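Local coordinates for Hsp70/Hsp90 co-chaperone CNS1 (PDB 6HFM), which is a co-chaperone of Hsp90 and Hsp70 that stimulates the ATPase of the Hsp70 SSA1 but not that of Hsp90, at residues A[34-39]-A[64-69]; A[47-52]-A[132-137]; A[101-106]-A[113-118]. One frame throughout, in Å; residues are numbered along the deposited sequence.

Contact 1. Residues A[34-39]-A[64-69]; sequences KIRLED and VGEVSE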
ATOM      1  N   LYS A  34      10.226   0.911 -10.141  1.00 25.55           N
ATOM      2  CA  LYS A  34      10.397   2.358  -9.965  1.00 25.82           C
ATOM      3  C   LYS A  34      10.155   2.788  -8.518  1.00 24.70           C
ATOM      4  O   LYS A  34       9.018   2.904  -8.076  1.00 29.18           O
ATOM      5  CB  LYS A  34       9.457   3.134 -10.889  1.00 28.62           C
ATOM      6  CG  LYS A  34       9.818   3.062 -12.365  1.00 32.69           C
ATOM      7  CD  LYS A  34       8.818   3.859 -13.193  1.00 37.95           C
ATOM      8  CE  LYS A  34       9.290   4.061 -14.625  1.00 43.69           C
ATOM      9  NZ  LYS A  34       8.253   4.750 -15.445  1.00 47.89           N
ATOM     10  N   ILE A  35      11.240   2.996  -7.788  1.00 23.86           N
ATOM     11  CA  ILE A  35      11.213   3.598  -6.450  1.00 22.05           C
ATOM     12  C   ILE A  35      12.423   4.524  -6.414  1.00 21.60           C
ATOM     13  O   ILE A  35      13.495   4.155  -6.900  1.00 22.67           O
ATOM     14  CB  ILE A  35      11.236   2.533  -5.310  1.00 21.22           C
ATOM     15  CG1 ILE A  35      11.245   3.199  -3.921  1.00 20.63           C
ATOM     16  CG2 ILE A  35      12.407   1.569  -5.460  1.00 21.83           C
ATOM     17  CD1 ILE A  35      10.956   2.245  -2.774  1.00 20.35           C
ATOM     18  N   ARG A  36      12.247   5.739  -5.897  1.00 20.70           N
ATOM     19  CA  ARG A  36      13.328   6.732  -5.930  1.00 21.46           C
ATOM     20  C   ARG A  36      13.133   7.857  -4.925  1.00 20.36           C
ATOM     21  O   ARG A  36      12.011   8.131  -4.499  1.00 19.18           O
ATOM     22  CB  ARG A  36      13.449   7.337  -7.339  1.00 23.77           C
ATOM     23  CG  ARG A  36      12.318   8.275  -7.734  1.00 26.44           C
ATOM     24  CD  ARG A  36      12.458   8.727  -9.182  1.00 31.16           C
ATOM     25  NE  ARG A  36      11.870  10.051  -9.390  1.00 36.16           N
ATOM     26  CZ  ARG A  36      10.565  10.311  -9.454  1.00 38.61           C
ATOM     27  NH1 ARG A  36       9.660   9.341  -9.324  1.00 43.33           N
ATOM     28  NH2 ARG A  36      10.152  11.561  -9.647  1.00 39.60           N
ATOM     29  N   LEU A  37      14.245   8.493  -4.566  1.00 20.26           N
ATOM     30  CA  LEU A  37      14.235   9.792  -3.898  1.00 19.86           C
ATOM     31  C   LEU A  37      14.026  10.866  -4.957  1.00 21.45           C
ATOM     32  O   LEU A  37      14.646  10.809  -6.024  1.00 21.32           O
ATOM     33  CB  LEU A  37      15.563  10.036  -3.178  1.00 20.15           C
ATOM     34  CG  LEU A  37      15.847   9.121  -1.983  1.00 19.67           C
ATOM     35  CD1 LEU A  37      17.326   9.150  -1.608  1.00 20.35           C
ATOM     36  CD2 LEU A  37      14.983   9.510  -0.793  1.00 20.12           C
ATOM     37  N   GLU A  38      13.174  11.844  -4.653  1.00 21.82           N
ATOM     38  CA  GLU A  38      12.879  12.937  -5.591  1.00 24.27           C
ATOM     39  C   GLU A  38      14.161  13.638  -6.038  1.00 23.01           C
ATOM     40  O   GLU A  38      14.329  13.932  -7.220  1.00 24.45           O
ATOM     41  CB  GLU A  38      11.893  13.931  -4.979  1.00 29.34           C
ATOM     42  CG  GLU A  38      11.287  14.887  -5.991  1.00 34.37           C
ATOM     43  CD  GLU A  38      10.048  15.604  -5.480  1.00 40.50           C
ATOM     44  OE1 GLU A  38       9.257  16.067  -6.334  1.00 46.51           O
ATOM     45  OE2 GLU A  38       9.860  15.717  -4.243  1.00 41.10           O
ATOM     46  N   ASP A  39      15.067  13.873  -5.086  1.00 22.06           N
ATOM     47  CA  ASP A  39      16.422  14.345  -5.372  1.00 22.79           C
ATOM     48  C   ASP A  39      17.361  13.185  -5.050  1.00 23.08           C
ATOM     49  O   ASP A  39      17.566  12.887  -3.876  1.00 21.29           O
ATOM     50  CB  ASP A  39      16.757  15.570  -4.517  1.00 23.97           C
ATOM     51  CG  ASP A  39      15.972  16.807  -4.925  1.00 27.74           C
ATOM     52  OD1 ASP A  39      16.105  17.846  -4.240  1.00 28.43           O
ATOM     53  OD2 ASP A  39      15.223  16.754  -5.928  1.00 28.18           O
ATOM     54  N   VAL A  64      -1.191   3.016  -9.131  1.00 20.49           N
ATOM     55  CA  VAL A  64      -0.726   4.401  -9.160  1.00 21.14           C
ATOM     56  C   VAL A  64       0.797   4.341  -9.203  1.00 20.51           C
ATOM     57  O   VAL A  64       1.423   3.837  -8.275  1.00 21.84           O
ATOM     58  CB  VAL A  64      -1.230   5.183  -7.927  1.00 22.57           C
ATOM     59  CG1 VAL A  64      -0.723   6.618  -7.936  1.00 22.63           C
ATOM     60  CG2 VAL A  64      -2.754   5.174  -7.891  1.00 23.28           C
ATOM     61  N   GLY A  65       1.385   4.845 -10.288  1.00 21.05           N
ATOM     62  CA  GLY A  65       2.818   4.704 -10.526  1.00 21.65           C
ATOM     63  C   GLY A  65       3.721   5.400  -9.528  1.00 21.17           C
ATOM     64  O   GLY A  65       4.809   4.894  -9.236  1.00 22.25           O
ATOM     65  N   GLU A  66       3.278   6.555  -9.022  1.00 22.32           N
ATOM     66  CA  GLU A  66       4.058   7.380  -8.087  1.00 22.99           C
ATOM     67  C   GLU A  66       3.189   7.929  -6.956  1.00 22.53           C
ATOM     68  O   GLU A  66       2.224   8.663  -7.198  1.00 25.47           O
ATOM     69  CB  GLU A  66       4.703   8.551  -8.828  1.00 24.77           C
ATOM     70  CG  GLU A  66       5.756   8.135  -9.838  1.00 27.98           C
ATOM     71  CD  GLU A  66       6.477   9.311 -10.470  1.00 33.99           C
ATOM     72  OE1 GLU A  66       5.999  10.462 -10.354  1.00 39.84           O
ATOM     73  OE2 GLU A  66       7.543   9.078 -11.076  1.00 38.37           O
ATOM     74  N   VAL A  67       3.539   7.558  -5.725  1.00 20.74           N
ATOM     75  CA  VAL A  67       2.934   8.095  -4.511  1.00 19.55           C
ATOM     76  C   VAL A  67       4.064   8.554  -3.600  1.00 19.44           C
ATOM     77  O   VAL A  67       4.943   7.765  -3.266  1.00 19.93           O
ATOM     78  CB  VAL A  67       2.100   7.019  -3.774  1.00 19.73           C
ATOM     79  CG1 VAL A  67       1.528   7.562  -2.467  1.00 20.11           C
ATOM     80  CG2 VAL A  67       0.978   6.506  -4.672  1.00 19.53           C
ATOM     81  N   SER A  68       4.037   9.824  -3.194  1.00 18.77           N
ATOM     82  CA  SER A  68       5.014  10.335  -2.232  1.00 18.45           C
ATOM     83  C   SER A  68       4.741   9.791  -0.837  1.00 18.06           C
ATOM     84  O   SER A  68       3.589   9.686  -0.422  1.00 18.77           O
ATOM     85  CB  SER A  68       4.969  11.864  -2.162  1.00 20.02           C
ATOM     86  OG  SER A  68       5.714  12.329  -1.046  1.00 22.10           O
ATOM     87  N   GLU A  69       5.816   9.506  -0.097  1.00 18.98           N
ATOM     88  CA  GLU A  69       5.721   9.107   1.315  1.00 19.09           C
ATOM     89  C   GLU A  69       5.008  10.131   2.217  1.00 19.32           C
ATOM     90  O   GLU A  69       4.500   9.769   3.270  1.00 20.49           O
ATOM     91  CB  GLU A  69       7.117   8.836   1.888  1.00 19.28           C
ATOM     92  CG  GLU A  69       7.978  10.080   2.038  1.00 19.50           C
ATOM     93  CD  GLU A  69       9.379   9.790   2.519  1.00 20.32           C
ATOM     94  OE1 GLU A  69       9.610   8.735   3.148  1.00 21.22           O
ATOM     95  OE2 GLU A  69      10.269  10.630   2.251  1.00 19.49           O
TER
HETATM   96  O   HOH W   1       7.385   5.088  -8.282  1.00 30.06           O
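Arg36 and Glu66 form a salt bridge on the protein surface. NH1 of Arg36 lies 2.8 Å from OE2 of Glu66. The hydrogen bond within this pair is weak, because its N-H...O angle is only 121°. The second carboxylate oxygen, OE1, stays 4.0 Å from NH1 of Arg36, so the grip is one-pronged rather than a two-oxygen fork. The guanidinium and carboxylate planes are 32° apart.

Torsions explain the reach. CG of Arg36 sits between its backbone N and carbonyl carbon (chi1 71°), and the chain then runs extended to NE. Glu66 is extended beyond CG and meets it with a single oxygen. A second link is made by water. Water 1 donates to Lys34 O at 2.7 Å and to Gly65 O at 2.8 Å, and so joins two backbone carbonyls that do not meet directly.

Strand 47-55 positions both partners. Arg36 is backbone-bonded to Ile48, and Val67, next to Glu66, is bonded to Tyr49. The side chains of Arg36 and Glu66 both touch Ile48. This is an ion pair between two strands, 36-37 and 60-68, that flank a third, 47-55, and reach across it. Each pairs antiparallel with 47-55 in the mixed sheet of the C-terminal wheel domain.

Contact 2. Residues A[47-52]-A[132-137]; sequences LIYPAL and VPLFDN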
ATOM      1  N   LEU A  47      10.743  10.321  -0.667  1.00 17.01           N
ATOM      2  CA  LEU A  47      10.738   8.979  -1.238  1.00 16.71           C
ATOM      3  C   LEU A  47       9.419   8.756  -1.975  1.00 16.94           C
ATOM      4  O   LEU A  47       8.345   9.032  -1.439  1.00 18.41           O
ATOM      5  CB  LEU A  47      10.923   7.935  -0.140  1.00 16.62           C
ATOM      6  CG  LEU A  47      11.065   6.474  -0.570  1.00 17.25           C
ATOM      7  CD1 LEU A  47      12.271   6.250  -1.469  1.00 18.41           C
ATOM      8  CD2 LEU A  47      11.140   5.567   0.651  1.00 17.41           C
ATOM      9  N   ILE A  48       9.517   8.257  -3.206  1.00 16.41           N
ATOM     10  CA  ILE A  48       8.365   8.062  -4.089  1.00 16.76           C
ATOM     11  C   ILE A  48       8.321   6.582  -4.477  1.00 17.07           C
ATOM     12  O   ILE A  48       9.312   6.050  -4.985  1.00 19.15           O
ATOM     13  CB  ILE A  48       8.492   8.935  -5.352  1.00 17.85           C
ATOM     14  CG1 ILE A  48       8.515  10.422  -4.976  1.00 20.05           C
ATOM     15  CG2 ILE A  48       7.336   8.681  -6.310  1.00 18.28           C
ATOM     16  CD1 ILE A  48       9.061  11.331  -6.057  1.00 22.84           C
ATOM     17  N   TYR A  49       7.177   5.932  -4.245  1.00 17.51           N
ATOM     18  CA  TYR A  49       6.994   4.513  -4.592  1.00 16.60           C
ATOM     19  C   TYR A  49       5.647   4.286  -5.282  1.00 17.13           C
ATOM     20  O   TYR A  49       4.730   5.090  -5.118  1.00 17.50           O
ATOM     21  CB  TYR A  49       7.138   3.583  -3.372  1.00 17.70           C
ATOM     22  CG  TYR A  49       6.884   4.187  -1.996  1.00 17.40           C
ATOM     23  CD1 TYR A  49       5.667   4.775  -1.681  1.00 17.88           C
ATOM     24  CD2 TYR A  49       7.863   4.124  -0.990  1.00 18.18           C
ATOM     25  CE1 TYR A  49       5.434   5.323  -0.426  1.00 18.01           C
ATOM     26  CE2 TYR A  49       7.633   4.659   0.269  1.00 18.56           C
ATOM     27  CZ  TYR A  49       6.418   5.258   0.548  1.00 18.47           C
ATOM     28  OH  TYR A  49       6.181   5.784   1.799  1.00 20.32           O
ATOM     29  N   PRO A  50       5.521   3.186  -6.049  1.00 17.08           N
ATOM     30  CA  PRO A  50       4.227   2.861  -6.630  1.00 16.94           C
ATOM     31  C   PRO A  50       3.258   2.336  -5.573  1.00 16.41           C
ATOM     32  O   PRO A  50       3.672   1.981  -4.464  1.00 16.70           O
ATOM     33  CB  PRO A  50       4.560   1.756  -7.653  1.00 18.36           C
ATOM     34  CG  PRO A  50       6.045   1.587  -7.630  1.00 19.01           C
ATOM     35  CD  PRO A  50       6.491   2.114  -6.308  1.00 18.49           C
ATOM     36  N   ALA A  51       1.979   2.274  -5.935  1.00 16.40           N
ATOM     37  CA  ALA A  51       0.940   1.706  -5.075  1.00 17.13           C
ATOM     38  C   ALA A  51      -0.013   0.801  -5.841  1.00 16.86           C
ATOM     39  O   ALA A  51      -0.484   1.154  -6.933  1.00 18.31           O
ATOM     40  CB  ALA A  51       0.154   2.811  -4.388  1.00 18.06           C
ATOM     41  N   LEU A  52      -0.281  -0.372  -5.262  1.00 17.25           N
ATOM     42  CA  LEU A  52      -1.377  -1.237  -5.673  1.00 18.51           C
ATOM     43  C   LEU A  52      -2.530  -1.003  -4.706  1.00 18.63           C
ATOM     44  O   LEU A  52      -2.357  -1.124  -3.490  1.00 19.58           O
ATOM     45  CB  LEU A  52      -0.951  -2.707  -5.635  1.00 20.19           C
ATOM     46  CG  LEU A  52       0.072  -3.134  -6.685  1.00 23.61           C
ATOM     47  CD1 LEU A  52       0.606  -4.524  -6.377  1.00 25.17           C
ATOM     48  CD2 LEU A  52      -0.532  -3.107  -8.081  1.00 26.92           C
ATOM     49  N   VAL A 132       4.709  -2.652   9.162  1.00 16.92           N
ATOM     50  CA  VAL A 132       3.910  -2.628   7.929  1.00 16.30           C
ATOM     51  C   VAL A 132       4.873  -2.488   6.740  1.00 16.08           C
ATOM     52  O   VAL A 132       5.428  -1.400   6.535  1.00 17.74           O
ATOM     53  CB  VAL A 132       2.905  -1.455   7.945  1.00 16.73           C
ATOM     54  CG1 VAL A 132       2.129  -1.362   6.636  1.00 16.49           C
ATOM     55  CG2 VAL A 132       1.939  -1.603   9.119  1.00 18.17           C
ATOM     56  N   PRO A 133       5.073  -3.571   5.949  1.00 15.44           N
ATOM     57  CA  PRO A 133       6.064  -3.504   4.865  1.00 15.72           C
ATOM     58  C   PRO A 133       5.592  -2.955   3.521  1.00 14.95           C
ATOM     59  O   PRO A 133       4.391  -2.928   3.223  1.00 14.98           O
ATOM     60  CB  PRO A 133       6.486  -4.978   4.672  1.00 16.49           C
ATOM     61  CG  PRO A 133       5.833  -5.747   5.757  1.00 18.03           C
ATOM     62  CD  PRO A 133       4.640  -4.963   6.174  1.00 16.15           C
ATOM     63  N   LEU A 134       6.567  -2.550   2.708  1.00 14.87           N
ATOM     64  CA  LEU A 134       6.408  -2.530   1.262  1.00 14.89           C
ATOM     65  C   LEU A 134       6.430  -3.974   0.753  1.00 14.89           C
ATOM     66  O   LEU A 134       7.058  -4.857   1.356  1.00 15.20           O
ATOM     67  CB  LEU A 134       7.528  -1.730   0.588  1.00 14.90           C
ATOM     68  CG  LEU A 134       7.622  -0.227   0.869  1.00 15.70           C
ATOM     69  CD1 LEU A 134       8.835   0.348   0.154  1.00 16.58           C
ATOM     70  CD2 LEU A 134       6.357   0.492   0.441  1.00 16.62           C
ATOM     71  N   PHE A 135       5.722  -4.200  -0.354  1.00 15.13           N
ATOM     72  CA  PHE A 135       5.744  -5.470  -1.067  1.00 14.91           C
ATOM     73  C   PHE A 135       6.301  -5.195  -2.459  1.00 15.34           C
ATOM     74  O   PHE A 135       5.729  -4.408  -3.209  1.00 15.47           O
ATOM     75  CB  PHE A 135       4.344  -6.099  -1.093  1.00 16.12           C
ATOM     76  CG  PHE A 135       3.935  -6.679   0.234  1.00 16.33           C
ATOM     77  CD1 PHE A 135       4.175  -8.017   0.529  1.00 17.55           C
ATOM     78  CD2 PHE A 135       3.369  -5.876   1.217  1.00 16.75           C
ATOM     79  CE1 PHE A 135       3.834  -8.546   1.768  1.00 18.34           C
ATOM     80  CE2 PHE A 135       3.034  -6.398   2.455  1.00 17.17           C
ATOM     81  CZ  PHE A 135       3.268  -7.736   2.732  1.00 17.40           C
ATOM     82  N   ASP A 136       7.452  -5.802  -2.774  1.00 15.46           N
ATOM     83  CA  ASP A 136       8.139  -5.583  -4.053  1.00 15.71           C
ATOM     84  C   ASP A 136       8.422  -4.089  -4.290  1.00 15.94           C
ATOM     85  O   ASP A 136       8.244  -3.572  -5.394  1.00 17.08           O
ATOM     86  CB  ASP A 136       7.312  -6.202  -5.189  1.00 16.69           C
ATOM     87  CG  ASP A 136       6.962  -7.648  -4.911  1.00 18.19           C
ATOM     88  OD1 ASP A 136       7.899  -8.475  -4.845  1.00 19.30           O
ATOM     89  OD2 ASP A 136       5.758  -7.957  -4.752  1.00 19.13           O
ATOM     90  N   ASN A 137       8.858  -3.416  -3.222  1.00 15.63           N
ATOM     91  CA  ASN A 137       9.183  -1.981  -3.231  1.00 16.46           C
ATOM     92  C   ASN A 137       8.020  -1.090  -3.666  1.00 15.99           C
ATOM     93  O   ASN A 137       8.217  -0.046  -4.287  1.00 17.03           O
ATOM     94  CB  ASN A 137      10.465  -1.703  -4.054  1.00 18.01           C
ATOM     95  CG  ASN A 137      11.743  -1.884  -3.247  1.00 20.78           C
ATOM     96  OD1 ASN A 137      11.764  -1.741  -2.017  1.00 22.35           O
ATOM     97  ND2 ASN A 137      12.825  -2.182  -3.946  1.00 24.74           N
TER
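The Tyr49 ring receives the isobutyl end of Leu134 over one face. CD2 of Leu134 stands 4.2 Å above the ring plane, offset toward the rim. The other methyl, CD1, comes within 4.1 Å of Tyr49 CD2, so both branches of the leucine gather at the same ring carbon. The two side chains cross at about a right angle. Chi1 of Tyr49 is 24°, well away from a staggered position; it sets the ring against Leu134 and suggests some strain. CG of Leu134 lies anti to its carbonyl carbon (chi1 -65°), which carries the branched end out toward the tyrosine.

Beside this apolar pair, the backbone carbonyl of Asn137 packs on Tyr49 and Pro50, at the two ends of the peptide bond joining them. Its oxygen is 3.4 Å from Pro50 CD and 3.9 Å from Tyr49 CB. These are packing contacts with carbon. No hydrogen bond joins the two segments. Asn137 N is bonded to Asn20 OD1.

The contact is buried near the centre of the chain. Helix 121-126 supplies Leu125, which touches both Tyr49 and Leu134 and is also one of the residues at the magnesium site. Helix 4-15 adds Met13, which packs on Leu134 and Asn137. Strand 134-135 pairs parallel with 20-21, while strand 47-55 lies in the mixed sheet between 60-68 and 139-145, where Pro50 is backbone-bonded to Leu139.

Contact 3. Residues A[101-106]-A[113-118]; sequences VLVFME and IKAGKK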
ATOM      1  N   VAL A 101     -15.410   3.948   3.510  1.00 23.84           N
ATOM      2  CA  VAL A 101     -14.402   2.876   3.397  1.00 22.07           C
ATOM      3  C   VAL A 101     -13.420   2.897   4.559  1.00 21.77           C
ATOM      4  O   VAL A 101     -13.177   3.944   5.162  1.00 23.73           O
ATOM      5  CB  VAL A 101     -13.611   2.903   2.062  1.00 22.98           C
ATOM      6  CG1 VAL A 101     -14.557   2.748   0.875  1.00 23.36           C
ATOM      7  CG2 VAL A 101     -12.734   4.148   1.916  1.00 23.21           C
ATOM      8  N   LEU A 102     -12.873   1.722   4.868  1.00 19.30           N
ATOM      9  CA  LEU A 102     -11.679   1.606   5.704  1.00 19.20           C
ATOM     10  C   LEU A 102     -10.522   1.167   4.816  1.00 18.90           C
ATOM     11  O   LEU A 102     -10.732   0.592   3.744  1.00 19.33           O
ATOM     12  CB  LEU A 102     -11.902   0.597   6.830  1.00 21.10           C
ATOM     13  CG  LEU A 102     -13.030   0.905   7.818  1.00 22.96           C
ATOM     14  CD1 LEU A 102     -13.093  -0.189   8.872  1.00 23.88           C
ATOM     15  CD2 LEU A 102     -12.874   2.271   8.460  1.00 24.90           C
ATOM     16  N   VAL A 103      -9.301   1.459   5.269  1.00 18.48           N
ATOM     17  CA  VAL A 103      -8.081   1.091   4.549  1.00 18.08           C
ATOM     18  C   VAL A 103      -7.294   0.118   5.427  1.00 17.00           C
ATOM     19  O   VAL A 103      -7.037   0.403   6.599  1.00 19.08           O
ATOM     20  CB  VAL A 103      -7.205   2.316   4.222  1.00 18.47           C
ATOM     21  CG1 VAL A 103      -6.001   1.914   3.378  1.00 17.35           C
ATOM     22  CG2 VAL A 103      -8.017   3.384   3.496  1.00 19.60           C
ATOM     23  N   PHE A 104      -6.921  -1.022   4.847  1.00 15.73           N
ATOM     24  CA  PHE A 104      -6.131  -2.047   5.523  1.00 16.02           C
ATOM     25  C   PHE A 104      -4.809  -2.281   4.802  1.00 15.24           C
ATOM     26  O   PHE A 104      -4.705  -2.104   3.588  1.00 15.30           O
ATOM     27  CB  PHE A 104      -6.918  -3.355   5.646  1.00 16.55           C
ATOM     28  CG  PHE A 104      -8.183  -3.217   6.438  1.00 17.46           C
ATOM     29  CD1 PHE A 104      -8.168  -3.333   7.819  1.00 17.80           C
ATOM     30  CD2 PHE A 104      -9.387  -2.937   5.805  1.00 19.56           C
ATOM     31  CE1 PHE A 104      -9.327  -3.184   8.559  1.00 18.93           C
ATOM     32  CE2 PHE A 104     -10.555  -2.792   6.537  1.00 20.95           C
ATOM     33  CZ  PHE A 104     -10.524  -2.914   7.920  1.00 20.31           C
ATOM     34  N   MET A 105      -3.790  -2.639   5.580  1.00 15.62           N
ATOM     35  CA  MET A 105      -2.486  -3.017   5.053  1.00 15.11           C
ATOM     36  C   MET A 105      -2.005  -4.278   5.751  1.00 15.47           C
ATOM     37  O   MET A 105      -2.316  -4.504   6.924  1.00 16.80           O
ATOM     38  CB  MET A 105      -1.478  -1.883   5.253  1.00 15.52           C
ATOM     39  CG  MET A 105      -1.858  -0.620   4.484  1.00 16.62           C
ATOM     40  SD  MET A 105      -0.767   0.802   4.713  1.00 20.18           S
ATOM     41  CE  MET A 105       0.608   0.316   3.684  1.00 20.09           C
ATOM     42  N   GLU A 106      -1.257  -5.094   5.015  1.00 15.49           N
ATOM     43  CA  GLU A 106      -0.704  -6.334   5.543  1.00 15.35           C
ATOM     44  C   GLU A 106       0.523  -6.031   6.409  1.00 15.55           C
ATOM     45  O   GLU A 106       1.318  -5.145   6.077  1.00 17.44           O
ATOM     46  CB  GLU A 106      -0.340  -7.271   4.391  1.00 15.91           C
ATOM     47  CG  GLU A 106       0.108  -8.664   4.807  1.00 16.25           C
ATOM     48  CD  GLU A 106       0.388  -9.588   3.629  1.00 17.78           C
ATOM     49  OE1 GLU A 106      -0.161  -9.366   2.521  1.00 19.24           O
ATOM     50  OE2 GLU A 106       1.146 -10.563   3.819  1.00 18.95           O
ATOM     51  N   ILE A 113      -3.755  -4.582   9.440  1.00 17.61           N
ATOM     52  CA  ILE A 113      -3.955  -3.419  10.311  1.00 18.08           C
ATOM     53  C   ILE A 113      -4.808  -2.390   9.581  1.00 17.82           C
ATOM     54  O   ILE A 113      -4.657  -2.199   8.376  1.00 18.48           O
ATOM     55  CB  ILE A 113      -2.611  -2.801  10.777  1.00 20.04           C
ATOM     56  CG1 ILE A 113      -2.860  -1.759  11.873  1.00 22.75           C
ATOM     57  CG2 ILE A 113      -1.816  -2.193   9.622  1.00 19.62           C
ATOM     58  CD1 ILE A 113      -1.632  -1.452  12.684  1.00 25.81           C
ATOM     59  N   LYS A 114      -5.710  -1.746  10.317  1.00 18.66           N
ATOM     60  CA  LYS A 114      -6.447  -0.595   9.815  1.00 20.64           C
ATOM     61  C   LYS A 114      -5.485   0.600   9.780  1.00 19.99           C
ATOM     62  O   LYS A 114      -4.937   0.985  10.812  1.00 21.32           O
ATOM     63  CB  LYS A 114      -7.649  -0.300  10.719  1.00 24.20           C
ATOM     64  CG  LYS A 114      -8.645   0.687  10.130  1.00 29.71           C
ATOM     65  CD  LYS A 114      -9.793   0.984  11.087  1.00 35.24           C
ATOM     66  CE  LYS A 114      -9.376   1.847  12.276  1.00 42.90           C
ATOM     67  NZ  LYS A 114      -8.864   3.193  11.890  1.00 49.45           N
ATOM     68  N   ALA A 115      -5.257   1.148   8.591  1.00 20.39           N
ATOM     69  CA  ALA A 115      -4.390   2.312   8.405  1.00 21.35           C
ATOM     70  C   ALA A 115      -5.156   3.592   8.708  1.00 23.79           C
ATOM     71  O   ALA A 115      -6.146   3.893   8.039  1.00 25.63           O
ATOM     72  CB  ALA A 115      -3.850   2.347   6.986  1.00 20.62           C
ATOM     73  N   GLY A 116      -4.694   4.341   9.711  1.00 24.31           N
ATOM     74  CA  GLY A 116      -5.315   5.614  10.086  1.00 26.47           C
ATOM     75  C   GLY A 116      -5.335   6.605   8.934  1.00 26.28           C
ATOM     76  O   GLY A 116      -4.305   6.839   8.301  1.00 25.00           O
ATOM     77  N   LYS A 117      -6.502   7.184   8.655  1.00 26.72           N
ATOM     78  CA  LYS A 117      -6.673   8.053   7.482  1.00 28.21           C
ATOM     79  C   LYS A 117      -5.832   9.336   7.518  1.00 27.95           C
ATOM     80  O   LYS A 117      -5.458   9.864   6.469  1.00 26.89           O
ATOM     81  CB  LYS A 117      -8.153   8.378   7.258  1.00 30.23           C
ATOM     82  CG  LYS A 117      -8.944   7.172   6.782  1.00 32.44           C
ATOM     83  CD  LYS A 117     -10.393   7.514   6.504  1.00 33.32           C
ATOM     84  CE  LYS A 117     -11.129   6.325   5.903  1.00 33.83           C
ATOM     85  NZ  LYS A 117     -12.604   6.523   5.945  1.00 33.51           N
ATOM     86  N   LYS A 118      -5.514   9.813   8.720  1.00 28.08           N
ATOM     87  CA  LYS A 118      -4.697  11.017   8.878  1.00 29.12           C
ATOM     88  C   LYS A 118      -3.183  10.769   8.833  1.00 28.16           C
ATOM     89  O   LYS A 118      -2.412  11.727   8.789  1.00 29.30           O
ATOM     90  CB  LYS A 118      -5.075  11.732  10.177  1.00 32.54           C
ATOM     91  CG  LYS A 118      -6.528  12.184  10.214  1.00 37.36           C
ATOM     92  CD  LYS A 118      -6.809  13.017  11.451  1.00 45.28           C
ATOM     93  CE  LYS A 118      -8.274  13.406  11.550  1.00 52.18           C
ATOM     94  NZ  LYS A 118      -8.498  14.369  12.664  1.00 57.58           N
TER
HETATM   95  O   HOH W   2      -8.833   3.324   7.470  1.00 24.27           O
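Chi1 of Phe104 (-61°) swings its ring to the backbone N side and lays it obliquely against Lys114. The two residues are an antiparallel non-hydrogen-bonded pair, so their side chains lie side by side on one face of the sheet. CE1 of Phe104 is 4.0 Å from Lys114 CB. The aliphatic part of the lysine continues past it to Leu102, whose CD1 touches Lys114 CD.

Met105 and Ile113 project from the other face. With chi2 extended (177°), Met105 carries SD to 4.1 Å from Ala115 CB. Val103 CG1 meets the same methyl at 4.2 Å.

The backbones are joined more firmly. Met105 and Ile113 are an antiparallel hydrogen-bonded pair, with bonds from Met105 N to Ile113 O at 3.0 Å and from Ile113 N to Met105 O at 2.9 Å. Ala115 N donates to Val103 O at 2.8 Å. In the Val103-Ala115 pair only that bond is direct. Water 2 replaces its counterpart, accepting from Val103 N and donating to Ala115 O. The chains separate from here toward Val101 and Lys117. The extended Lys117 places NZ 2.8 Å from Val101 O, nearly in line with the carbonyl. Pro98 O also accepts from this NZ, so the ammonium ties two backbone carbonyls together.

Strand 101-106 pairs antiparallel with 139-145 as well, and Val103 packs on helix 73-82. This is an antiparallel beta hairpin, splayed at its open end, within the wheel domain.

Overall arrangement
Contact 2 is the core contact, built from apolar packing and a carbonyl set against carbon. Contact 1 lies at the surface and depends on charge and a water. Contact 3 is partly buried and rests mainly on backbone pairing. All three reach the same mixed sheet. Strand 47-55 belongs to contact 2 and runs between the two strands of contact 1. Lys34 O of contact 1 also packs on Pro50 CD of contact 2. Contact 3 is nested in the loop that contact 2 closes. Val132 joins those two, packing on Met105 and Ile113. Contacts 1 and 3 do not touch; their centres are about 20 Å apart, on opposite sides of the chain's centre.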